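Local atomic coordinates of ADP-ribosylglycohydrolase (Thermus thermophilus, PDB entry 2YZV), a protein that belongs to the ADP-ribosylglycohydrolase family, has an all-helical fold, and carries two magnesium ions in this model. Residues R7-V20 with L280-Y294. Numbering follows the deposited sequence.
Sequences RQDRRLGAFLGLAV and LHLREEMEALALALY
Phe15 is the knob of this helix pair. It sits in a hole formed by Met286, Leu289, Ala290 and Leu293. Its CG lies anti to the backbone N (chi1 -159°), which sends the ring into the hole. Leu293 CD1 meets the ring edge, 3.7 Å from Phe15 CE1. Met286 O lies over one face, and Met286 SD approaches obliquely in a Met-aromatic contact. The Met286 chain bends at its end, and CE reaches Ala19 CB at 3.5 Å. Beside it, Leu280 CD2 presses on Leu16 CD1 at 3.4 Å, a tight carbon pair. The backbones come closest at Ala290, whose CA is 5.4 Å from Leu12 CA; the small side chain is consistent with this. Leu12 splits its methyls: CD1 lies over the turn at Glu287, and CD2 meets Leu291 CD2.

Toward the other end, Arg11 and Tyr294 are still buried. Arg11 lies along one face of the Tyr294 ring, its CD 3.9 Å from the ring centroid in a CH-pi contact. The guanidinium and ring planes are 29° apart. Arg11 NH1 donates to Arg7 O (2.9 Å), and NH2 forms a salt bridge with Glu142; together these hold the group in place. The solvent side is looser. Gln8 and Leu291 are partly exposed there. Gln8 CG meets the ring edge, near its plane, at Tyr294 CE2, and exposed Arg7 brings CB to Tyr294 OH. No hydrogen bond joins the two segments.

Helix 57-72 and helix 135-141 pack against the Leu293 side. Phe15 packs knob-into-hole where the segments of helix 4-26 and helix 283-298 meet at 130° between their N-to-C directions, near the two chain ends of the all-helical ADP-ribosylglycohydrolase fold.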
loop_
_atom_site.group_PDB
_atom_site.type_symbol
_atom_site.label_atom_id
_atom_site.label_comp_id
_atom_site.label_asym_id
_atom_site.label_seq_id
_atom_site.Cartn_x
_atom_site.Cartn_y
_atom_site.Cartn_z
ATOM N N ARG A 7 2.747 20.209 2.538
ATOM C CA ARG A 7 2.414 19.121 3.448
ATOM C C ARG A 7 1.227 18.313 2.933
ATOM O O ARG A 7 1.234 17.081 2.993
ATOM C CB ARG A 7 2.122 19.668 4.849
ATOM C CG ARG A 7 3.350 20.241 5.550
ATOM C CD ARG A 7 3.080 20.534 7.019
ATOM N NE ARG A 7 2.279 21.738 7.225
ATOM C CZ ARG A 7 2.728 22.977 7.046
ATOM N NH1 ARG A 7 3.980 23.184 6.657
ATOM N NH2 ARG A 7 1.927 24.011 7.262
ATOM N N GLN A 8 0.210 19.001 2.422
ATOM C CA GLN A 8 -0.963 18.317 1.888
ATOM C C GLN A 8 -0.545 17.461 0.697
ATOM O O GLN A 8 -1.051 16.352 0.506
ATOM C CB GLN A 8 -2.021 19.323 1.423
ATOM C CG GLN A 8 -2.624 20.187 2.517
ATOM C CD GLN A 8 -3.746 21.063 1.993
ATOM O OE1 GLN A 8 -3.620 21.681 0.936
ATOM N NE2 GLN A 8 -4.847 21.125 2.732
ATOM N N ASP A 9 0.382 17.992 -0.095
ATOM C CA ASP A 9 0.884 17.322 -1.290
ATOM C C ASP A 9 1.408 15.916 -0.990
ATOM O O ASP A 9 1.251 14.999 -1.802
ATOM C CB ASP A 9 1.998 18.169 -1.919
ATOM C CG ASP A 9 2.375 17.709 -3.314
ATOM O OD1 ASP A 9 3.581 17.715 -3.634
ATOM O OD2 ASP A 9 1.469 17.360 -4.102
ATOM N N ARG A 10 2.025 15.745 0.177
ATOM C CA ARG A 10 2.561 14.441 0.552
ATOM C C ARG A 10 1.459 13.435 0.870
ATOM O O ARG A 10 1.550 12.261 0.494
ATOM C CB ARG A 10 3.488 14.567 1.763
ATOM C CG ARG A 10 4.778 15.330 1.507
ATOM C CD ARG A 10 5.633 15.338 2.765
ATOM N NE ARG A 10 6.887 16.069 2.597
ATOM C CZ ARG A 10 7.930 15.626 1.903
ATOM N NH1 ARG A 10 7.882 14.443 1.302
ATOM N NH2 ARG A 10 9.028 16.368 1.810
ATOM N N ARG A 11 0.427 13.881 1.579
ATOM C CA ARG A 11 -0.671 12.989 1.931
ATOM C C ARG A 11 -1.461 12.609 0.683
ATOM O O ARG A 11 -1.830 11.450 0.506
ATOM C CB ARG A 11 -1.592 13.640 2.971
ATOM C CG ARG A 11 -1.047 13.614 4.402
ATOM C CD ARG A 11 0.127 14.567 4.589
ATOM N NE ARG A 11 0.721 14.453 5.918
ATOM C CZ ARG A 11 1.760 15.173 6.331
ATOM N NH1 ARG A 11 2.318 16.061 5.516
ATOM N NH2 ARG A 11 2.251 15.004 7.553
ATOM N N LEU A 12 -1.717 13.582 -0.187
ATOM C CA LEU A 12 -2.445 13.297 -1.418
ATOM C C LEU A 12 -1.609 12.365 -2.289
ATOM O O LEU A 12 -2.137 11.464 -2.940
ATOM C CB LEU A 12 -2.735 14.596 -2.182
ATOM C CG LEU A 12 -3.861 15.505 -1.673
ATOM C CD1 LEU A 12 -5.196 14.965 -2.137
ATOM C CD2 LEU A 12 -3.814 15.619 -0.155
ATOM N N GLY A 13 -0.298 12.589 -2.294
ATOM C CA GLY A 13 0.591 11.763 -3.090
ATOM C C GLY A 13 0.609 10.310 -2.654
ATOM O O GLY A 13 0.631 9.404 -3.485
ATOM N N ALA A 14 0.610 10.076 -1.347
ATOM C CA ALA A 14 0.630 8.706 -0.844
ATOM C C ALA A 14 -0.655 7.953 -1.199
ATOM O O ALA A 14 -0.607 6.783 -1.576
ATOM C CB ALA A 14 0.843 8.706 0.673
ATOM N N PHE A 15 -1.801 8.622 -1.083
ATOM C CA PHE A 15 -3.086 7.992 -1.379
ATOM C C PHE A 15 -3.273 7.777 -2.879
ATOM O O PHE A 15 -3.577 6.664 -3.325
ATOM C CB PHE A 15 -4.226 8.850 -0.808
ATOM C CG PHE A 15 -5.517 8.102 -0.598
ATOM C CD1 PHE A 15 -6.238 8.263 0.583
ATOM C CD2 PHE A 15 -6.017 7.243 -1.572
ATOM C CE1 PHE A 15 -7.437 7.582 0.791
ATOM C CE2 PHE A 15 -7.217 6.555 -1.375
ATOM C CZ PHE A 15 -7.929 6.726 -0.187
ATOM N N LEU A 16 -3.093 8.832 -3.663
ATOM C CA LEU A 16 -3.239 8.712 -5.110
ATOM C C LEU A 16 -2.159 7.806 -5.699
ATOM O O LEU A 16 -2.412 7.061 -6.645
ATOM C CB LEU A 16 -3.183 10.092 -5.775
ATOM C CG LEU A 16 -4.464 10.937 -5.812
ATOM C CD1 LEU A 16 -5.459 10.291 -6.751
ATOM C CD2 LEU A 16 -5.058 11.085 -4.421
ATOM N N GLY A 17 -0.957 7.861 -5.129
ATOM C CA GLY A 17 0.128 7.024 -5.615
ATOM C C GLY A 17 -0.215 5.550 -5.481
ATOM O O GLY A 17 0.172 4.730 -6.318
ATOM N N LEU A 18 -0.932 5.213 -4.416
ATOM C CA LEU A 18 -1.352 3.833 -4.175
ATOM C C LEU A 18 -2.193 3.356 -5.361
ATOM O O LEU A 18 -1.918 2.306 -5.945
ATOM C CB LEU A 18 -2.174 3.768 -2.883
ATOM C CG LEU A 18 -2.643 2.428 -2.309
ATOM C CD1 LEU A 18 -3.198 2.671 -0.916
ATOM C CD2 LEU A 18 -3.699 1.781 -3.196
ATOM N N ALA A 19 -3.209 4.137 -5.717
ATOM C CA ALA A 19 -4.103 3.795 -6.819
ATOM C C ALA A 19 -3.407 3.811 -8.177
ATOM O O ALA A 19 -3.693 2.981 -9.040
ATOM C CB ALA A 19 -5.299 4.744 -6.832
ATOM N N VAL A 20 -2.511 4.770 -8.374
ATOM C CA VAL A 20 -1.767 4.859 -9.622
ATOM C C VAL A 20 -0.938 3.587 -9.801
ATOM O O VAL A 20 -0.915 2.998 -10.879
ATOM C CB VAL A 20 -0.843 6.102 -9.623
ATOM C CG1 VAL A 20 0.177 6.008 -10.745
ATOM C CG2 VAL A 20 -1.686 7.367 -9.792
ATOM N N LEU A 280 -6.698 8.329 -13.974
ATOM C CA LEU A 280 -7.085 7.567 -12.787
ATOM C C LEU A 280 -8.570 7.590 -12.414
ATOM O O LEU A 280 -9.165 8.652 -12.239
ATOM C CB LEU A 280 -6.260 8.051 -11.592
ATOM C CG LEU A 280 -6.348 7.230 -10.303
ATOM C CD1 LEU A 280 -5.729 5.853 -10.522
ATOM C CD2 LEU A 280 -5.609 7.965 -9.192
ATOM N N HIS A 281 -9.155 6.404 -12.267
ATOM C CA HIS A 281 -10.563 6.280 -11.901
ATOM C C HIS A 281 -10.784 6.797 -10.474
ATOM O O HIS A 281 -10.049 6.436 -9.557
ATOM C CB HIS A 281 -10.996 4.813 -11.993
ATOM C CG HIS A 281 -12.462 4.599 -11.781
ATOM N ND1 HIS A 281 -12.973 3.436 -11.246
ATOM C CD2 HIS A 281 -13.526 5.394 -12.040
ATOM C CE1 HIS A 281 -14.290 3.526 -11.181
ATOM N NE2 HIS A 281 -14.651 4.704 -11.657
ATOM N N LEU A 282 -11.801 7.639 -10.300
ATOM C CA LEU A 282 -12.147 8.219 -9.001
ATOM C C LEU A 282 -11.046 9.081 -8.386
ATOM O O LEU A 282 -10.915 9.161 -7.164
ATOM C CB LEU A 282 -12.553 7.118 -8.014
ATOM C CG LEU A 282 -13.695 6.201 -8.463
ATOM C CD1 LEU A 282 -14.082 5.275 -7.319
ATOM C CD2 LEU A 282 -14.894 7.034 -8.890
ATOM N N ARG A 283 -10.264 9.725 -9.243
ATOM C CA ARG A 283 -9.182 10.604 -8.818
ATOM C C ARG A 283 -9.673 11.635 -7.798
ATOM O O ARG A 283 -9.114 11.773 -6.707
ATOM C CB ARG A 283 -8.628 11.332 -10.042
ATOM C CG ARG A 283 -7.578 12.379 -9.744
ATOM C CD ARG A 283 -7.440 13.299 -10.944
ATOM N NE ARG A 283 -6.365 14.271 -10.794
ATOM C CZ ARG A 283 -6.066 15.186 -11.710
ATOM N NH1 ARG A 283 -6.769 15.247 -12.835
ATOM N NH2 ARG A 283 -5.063 16.031 -11.508
ATOM N N GLU A 284 -10.725 12.364 -8.161
ATOM C CA GLU A 284 -11.268 13.397 -7.284
ATOM C C GLU A 284 -11.788 12.880 -5.948
ATOM O O GLU A 284 -11.610 13.528 -4.916
ATOM C CB GLU A 284 -12.383 14.171 -7.998
ATOM C CG GLU A 284 -11.928 15.043 -9.164
ATOM C CD GLU A 284 -11.548 14.244 -10.399
ATOM O OE1 GLU A 284 -11.983 13.080 -10.521
ATOM O OE2 GLU A 284 -10.828 14.793 -11.260
ATOM N N GLU A 285 -12.438 11.722 -5.955
ATOM C CA GLU A 285 -12.954 11.162 -4.714
ATOM C C GLU A 285 -11.800 10.811 -3.783
ATOM O O GLU A 285 -11.890 10.998 -2.568
ATOM C CB GLU A 285 -13.806 9.918 -4.991
ATOM C CG GLU A 285 -15.164 10.219 -5.617
ATOM C CD GLU A 285 -15.117 10.391 -7.127
ATOM O OE1 GLU A 285 -14.020 10.611 -7.683
ATOM O OE2 GLU A 285 -16.191 10.314 -7.763
ATOM N N MET A 286 -10.708 10.310 -4.352
ATOM C CA MET A 286 -9.555 9.958 -3.537
ATOM C C MET A 286 -8.865 11.195 -2.979
ATOM O O MET A 286 -8.394 11.189 -1.843
ATOM C CB MET A 286 -8.573 9.109 -4.343
ATOM C CG MET A 286 -9.117 7.726 -4.632
ATOM S SD MET A 286 -7.865 6.616 -5.293
ATOM C CE MET A 286 -8.110 6.844 -7.048
ATOM N N GLU A 287 -8.812 12.261 -3.772
ATOM C CA GLU A 287 -8.188 13.500 -3.324
ATOM C C GLU A 287 -8.965 14.041 -2.129
ATOM O O GLU A 287 -8.379 14.500 -1.148
ATOM C CB GLU A 287 -8.181 14.529 -4.457
ATOM C CG GLU A 287 -7.252 14.167 -5.601
ATOM C CD GLU A 287 -7.368 15.121 -6.771
ATOM O OE1 GLU A 287 -8.462 15.192 -7.369
ATOM O OE2 GLU A 287 -6.366 15.797 -7.092
ATOM N N ALA A 288 -10.289 13.974 -2.220
ATOM C CA ALA A 288 -11.156 14.441 -1.143
ATOM C C ALA A 288 -10.930 13.610 0.117
ATOM O O ALA A 288 -10.829 14.156 1.216
ATOM C CB ALA A 288 -12.612 14.355 -1.574
ATOM N N LEU A 289 -10.845 12.291 -0.043
ATOM C CA LEU A 289 -10.620 11.411 1.101
ATOM C C LEU A 289 -9.264 11.674 1.749
ATOM O O LEU A 289 -9.161 11.750 2.974
ATOM C CB LEU A 289 -10.697 9.935 0.676
ATOM C CG LEU A 289 -12.069 9.362 0.312
ATOM C CD1 LEU A 289 -11.904 7.976 -0.300
ATOM C CD2 LEU A 289 -12.944 9.298 1.559
ATOM N N ALA A 290 -8.225 11.808 0.926
ATOM C CA ALA A 290 -6.877 12.048 1.437
ATOM C C ALA A 290 -6.829 13.323 2.270
ATOM O O ALA A 290 -6.234 13.347 3.346
ATOM C CB ALA A 290 -5.882 12.140 0.287
ATOM N N LEU A 291 -7.459 14.380 1.768
ATOM C CA LEU A 291 -7.480 15.647 2.490
ATOM C C LEU A 291 -8.278 15.524 3.782
ATOM O O LEU A 291 -7.885 16.071 4.813
ATOM C CB LEU A 291 -8.067 16.752 1.605
ATOM C CG LEU A 291 -7.154 17.229 0.471
ATOM C CD1 LEU A 291 -7.894 18.224 -0.409
ATOM C CD2 LEU A 291 -5.905 17.866 1.060
ATOM N N ALA A 292 -9.391 14.800 3.732
ATOM C CA ALA A 292 -10.222 14.609 4.919
ATOM C C ALA A 292 -9.443 13.846 5.990
ATOM O O ALA A 292 -9.472 14.199 7.171
ATOM C CB ALA A 292 -11.494 13.854 4.551
ATOM N N LEU A 293 -8.737 12.801 5.572
ATOM C CA LEU A 293 -7.950 12.005 6.506
ATOM C C LEU A 293 -6.823 12.833 7.117
ATOM O O LEU A 293 -6.542 12.724 8.311
ATOM C CB LEU A 293 -7.378 10.774 5.792
ATOM C CG LEU A 293 -8.402 9.727 5.339
ATOM C CD1 LEU A 293 -7.758 8.788 4.327
ATOM C CD2 LEU A 293 -8.933 8.953 6.537
ATOM N N TYR A 294 -6.182 13.665 6.303
ATOM C CA TYR A 294 -5.095 14.502 6.790
ATOM C C TYR A 294 -5.604 15.510 7.821
ATOM O O TYR A 294 -4.980 15.714 8.862
ATOM C CB TYR A 294 -4.421 15.223 5.619
ATOM C CG TYR A 294 -3.300 16.154 6.020
ATOM C CD1 TYR A 294 -2.350 15.772 6.971
ATOM C CD2 TYR A 294 -3.184 17.418 5.445
ATOM C CE1 TYR A 294 -1.315 16.631 7.341
ATOM C CE2 TYR A 294 -2.149 18.282 5.803
ATOM C CZ TYR A 294 -1.222 17.883 6.753
ATOM O OH TYR A 294 -0.207 18.740 7.118
#